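Local coordinates for probable Zn binding protein (Lactobacillus acidophilus, PDB 3Q69) that probably helps bind mucus, and perhaps zinc, through a Muc B2-like domain that is one piece of a longer protein, at residues 7-13 with 30-36. Residues are numbered along the deposited sequence; the frame is centred on the assembly and turned at random.
Sequences RTQVVTQ and VVSLIFT
Val30 CA lies 3.3 Å from Gln13 O, a CA-H...O contact. Val31 and Gln13 exchange both backbone hydrogen bonds, and their side chains lie alongside each other, Val31 CG2 coming 3.5 Å from Gln13 OE1; chi1 of -72° sets CG1 anti to the carbonyl carbon and leaves CG2 between the backbone N and the carbonyl carbon, turned to Gln13. Ser32 faces Thr12 in a non-hydrogen-bonded pair, its CB against Thr12 CG2. Leu33 is bonded both ways to Val11, Leu33 N to Val11 O spanning 2.7 Å. Ile34 lays CG2 obliquely on Thr8 CG2 at 3.5 Å, on the opposite face from Phe35. Phe35 again pairs doubly with Gln9, and its ring takes Gln9 O at its edge, in plane, while CE2 meets Val11 CG2 at 3.8 Å; the side chain also touches Val83 and Val85. Shortened to an alanine here, it would probably leave Val11 CG2 without this neighbour and open a gap before those two valines. At Thr36, OG1 is hydrogen-bonded to Thr8 OG1 at 2.9 Å; the pairing runs on, Arg7 bonding Gln37. Strands 2-19 and 27-42 thus join inside a mixed sheet: 96-104 flanks 2-19, while 55-64 and 77-86 pack on the face bearing Leu33 and Phe35.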
ATOM      1  N   ARG A   7       4.271  -3.498  16.535  1.00 13.83           N
ATOM      2  CA  ARG A   7       3.325  -2.544  15.973  1.00 15.16           C
ATOM      3  C   ARG A   7       3.198  -2.821  14.481  1.00 17.08           C
ATOM      4  O   ARG A   7       4.156  -3.229  13.827  1.00 13.28           O
ATOM      5  CB  ARG A   7       3.767  -1.090  16.242  1.00 14.99           C
ATOM      6  CG  ARG A   7       5.173  -0.736  15.769  1.00 14.85           C
ATOM      7  CD  ARG A   7       5.470   0.740  15.980  1.00 16.86           C
ATOM      8  NE  ARG A   7       6.864   1.072  15.728  1.00 17.94           N
ATOM      9  CZ  ARG A   7       7.370   2.300  15.771  1.00 21.27           C
ATOM     10  NH1 ARG A   7       8.658   2.491  15.512  1.00 18.55           N
ATOM     11  NH2 ARG A   7       6.611   3.332  16.090  1.00 22.50           N
ATOM     12  N   THR A   8       1.998  -2.603  13.954  1.00 15.55           N
ATOM     13  CA  THR A   8       1.712  -2.861  12.551  1.00 15.89           C
ATOM     14  C   THR A   8       1.179  -1.674  11.762  1.00 17.61           C
ATOM     15  O   THR A   8       0.360  -0.903  12.232  1.00 18.19           O
ATOM     16  CB  THR A   8       0.699  -4.000  12.421  1.00 16.24           C
ATOM     17  OG1 THR A   8       1.215  -5.174  13.061  1.00 12.11           O
ATOM     18  CG2 THR A   8       0.420  -4.302  10.950  1.00 17.38           C
ATOM     19  N   GLN A   9       1.674  -1.548  10.545  1.00 17.05           N
ATOM     20  CA  GLN A   9       1.266  -0.513   9.619  1.00 18.83           C
ATOM     21  C   GLN A   9       0.782  -1.268   8.390  1.00 17.90           C
ATOM     22  O   GLN A   9       1.461  -2.160   7.902  1.00 17.32           O
ATOM     23  CB  GLN A   9       2.458   0.376   9.245  1.00 21.58           C
ATOM     24  CG  GLN A   9       2.195   1.340   8.075  1.00 25.62           C
ATOM     25  CD  GLN A   9       1.137   2.395   8.386  1.00 29.05           C
ATOM     26  OE1 GLN A   9       1.340   3.284   9.232  1.00 30.96           O
ATOM     27  NE2 GLN A   9      -0.007   2.300   7.698  1.00 30.82           N
ATOM     28  N   VAL A  10      -0.405  -0.924   7.907  1.00 16.20           N
ATOM     29  CA  VAL A  10      -0.963  -1.558   6.728  1.00 16.47           C
ATOM     30  C   VAL A  10      -1.112  -0.514   5.632  1.00 16.85           C
ATOM     31  O   VAL A  10      -1.749   0.504   5.848  1.00 17.21           O
ATOM     32  CB  VAL A  10      -2.356  -2.163   7.031  1.00 16.98           C
ATOM     33  CG1 VAL A  10      -2.856  -2.947   5.833  1.00 18.93           C
ATOM     34  CG2 VAL A  10      -2.286  -3.045   8.276  1.00 18.92           C
ATOM     35  N   VAL A  11      -0.522  -0.769   4.467  1.00 15.88           N
ATOM     36  CA  VAL A  11      -0.628   0.145   3.349  1.00 14.34           C
ATOM     37  C   VAL A  11      -1.404  -0.537   2.242  1.00 16.21           C
ATOM     38  O   VAL A  11      -1.082  -1.649   1.848  1.00 15.46           O
ATOM     39  CB  VAL A  11       0.738   0.534   2.796  1.00 17.33           C
ATOM     40  CG1 VAL A  11       0.557   1.617   1.746  1.00 14.99           C
ATOM     41  CG2 VAL A  11       1.646   1.017   3.927  1.00 16.04           C
ATOM     42  N   THR A  12      -2.422   0.128   1.722  1.00 17.56           N
ATOM     43  CA  THR A  12      -3.203  -0.492   0.682  1.00 19.00           C
ATOM     44  C   THR A  12      -3.158   0.290  -0.615  1.00 18.30           C
ATOM     45  O   THR A  12      -2.954   1.486  -0.630  1.00 20.57           O
ATOM     46  CB  THR A  12      -4.666  -0.638   1.137  1.00 20.85           C
ATOM     47  OG1 THR A  12      -5.323   0.625   1.021  1.00 25.30           O
ATOM     48  CG2 THR A  12      -4.717  -1.077   2.601  1.00 18.63           C
ATOM     49  N   GLN A  13      -3.363  -0.421  -1.711  1.00 17.96           N
ATOM     50  CA  GLN A  13      -3.389   0.167  -3.038  1.00 20.79           C
ATOM     51  C   GLN A  13      -4.782  -0.053  -3.615  1.00 21.05           C
ATOM     52  O   GLN A  13      -5.235  -1.185  -3.727  1.00 21.18           O
ATOM     53  CB  GLN A  13      -2.352  -0.503  -3.938  1.00 18.90           C
ATOM     54  CG  GLN A  13      -2.349   0.042  -5.355  1.00 22.11           C
ATOM     55  CD  GLN A  13      -1.502  -0.773  -6.292  1.00 21.24           C
ATOM     56  OE1 GLN A  13      -1.738  -1.964  -6.492  1.00 20.81           O
ATOM     57  NE2 GLN A  13      -0.509  -0.141  -6.877  1.00 18.63           N
ATOM     58  N   VAL A  30      -8.126  -3.947  -5.024  1.00 22.27           N
ATOM     59  CA  VAL A  30      -7.512  -3.577  -3.756  1.00 21.91           C
ATOM     60  C   VAL A  30      -6.553  -4.638  -3.260  1.00 22.15           C
ATOM     61  O   VAL A  30      -6.870  -5.822  -3.297  1.00 22.72           O
ATOM     62  CB  VAL A  30      -8.592  -3.333  -2.682  1.00 21.27           C
ATOM     63  CG1 VAL A  30      -7.978  -2.791  -1.429  1.00 21.37           C
ATOM     64  CG2 VAL A  30      -9.651  -2.351  -3.230  1.00 22.54           C
ATOM     65  N   VAL A  31      -5.369  -4.195  -2.836  1.00 22.01           N
ATOM     66  CA  VAL A  31      -4.338  -5.065  -2.287  1.00 20.13           C
ATOM     67  C   VAL A  31      -3.705  -4.355  -1.107  1.00 17.62           C
ATOM     68  O   VAL A  31      -3.758  -3.125  -0.976  1.00 16.39           O
ATOM     69  CB  VAL A  31      -3.226  -5.423  -3.308  1.00 21.13           C
ATOM     70  CG1 VAL A  31      -3.777  -6.379  -4.336  1.00 21.53           C
ATOM     71  CG2 VAL A  31      -2.690  -4.170  -3.983  1.00 22.33           C
ATOM     72  N   SER A  32      -3.059  -5.133  -0.264  1.00 18.71           N
ATOM     73  CA  SER A  32      -2.489  -4.561   0.927  1.00 18.77           C
ATOM     74  C   SER A  32      -1.109  -5.071   1.247  1.00 17.71           C
ATOM     75  O   SER A  32      -0.733  -6.172   0.861  1.00 16.43           O
ATOM     76  CB  SER A  32      -3.437  -4.837   2.096  1.00 22.42           C
ATOM     77  OG  SER A  32      -2.803  -4.581   3.330  1.00 31.67           O
ATOM     78  N   LEU A  33      -0.354  -4.258   1.968  1.00 14.35           N
ATOM     79  CA  LEU A  33       0.993  -4.628   2.378  1.00 14.15           C
ATOM     80  C   LEU A  33       1.021  -4.393   3.884  1.00 12.94           C
ATOM     81  O   LEU A  33       0.717  -3.296   4.375  1.00 15.66           O
ATOM     82  CB  LEU A  33       2.031  -3.757   1.658  1.00 13.40           C
ATOM     83  CG  LEU A  33       2.136  -3.993   0.148  1.00 15.40           C
ATOM     84  CD1 LEU A  33       3.150  -3.081  -0.474  1.00 16.87           C
ATOM     85  CD2 LEU A  33       2.456  -5.437  -0.101  1.00 18.09           C
ATOM     86  N   ILE A  34       1.372  -5.436   4.622  1.00 13.25           N
ATOM     87  CA  ILE A  34       1.401  -5.362   6.075  1.00 13.43           C
ATOM     88  C   ILE A  34       2.845  -5.331   6.589  1.00 13.33           C
ATOM     89  O   ILE A  34       3.645  -6.210   6.298  1.00 12.15           O
ATOM     90  CB  ILE A  34       0.633  -6.557   6.651  1.00 13.71           C
ATOM     91  CG1 ILE A  34      -0.732  -6.613   5.959  1.00 13.82           C
ATOM     92  CG2 ILE A  34       0.474  -6.425   8.180  1.00 12.88           C
ATOM     93  CD1 ILE A  34      -1.601  -7.836   6.316  1.00 18.32           C
ATOM     94  N   PHE A  35       3.153  -4.294   7.358  1.00 11.05           N
ATOM     95  CA  PHE A  35       4.481  -4.073   7.921  1.00 12.13           C
ATOM     96  C   PHE A  35       4.422  -4.172   9.446  1.00 10.73           C
ATOM     97  O   PHE A  35       3.643  -3.465  10.102  1.00  8.92           O
ATOM     98  CB  PHE A  35       4.972  -2.674   7.561  1.00 12.13           C
ATOM     99  CG  PHE A  35       5.082  -2.415   6.094  1.00 10.96           C
ATOM    100  CD1 PHE A  35       6.328  -2.380   5.473  1.00 12.89           C
ATOM    101  CD2 PHE A  35       3.947  -2.201   5.327  1.00 10.51           C
ATOM    102  CE1 PHE A  35       6.446  -2.127   4.090  1.00 13.34           C
ATOM    103  CE2 PHE A  35       4.041  -1.949   3.954  1.00 13.09           C
ATOM    104  CZ  PHE A  35       5.291  -1.912   3.336  1.00 13.16           C
ATOM    105  N   THR A  36       5.250  -5.035  10.016  1.00  8.20           N
ATOM    106  CA  THR A  36       5.247  -5.206  11.456  1.00 10.96           C
ATOM    107  C   THR A  36       6.648  -5.124  12.025  1.00 12.29           C
ATOM    108  O   THR A  36       7.526  -5.885  11.640  1.00 15.01           O
ATOM    109  CB  THR A  36       4.631  -6.569  11.879  1.00 12.56           C
ATOM    110  OG1 THR A  36       3.241  -6.587  11.548  1.00 12.14           O
ATOM    111  CG2 THR A  36       4.746  -6.772  13.410  1.00 12.13           C
TER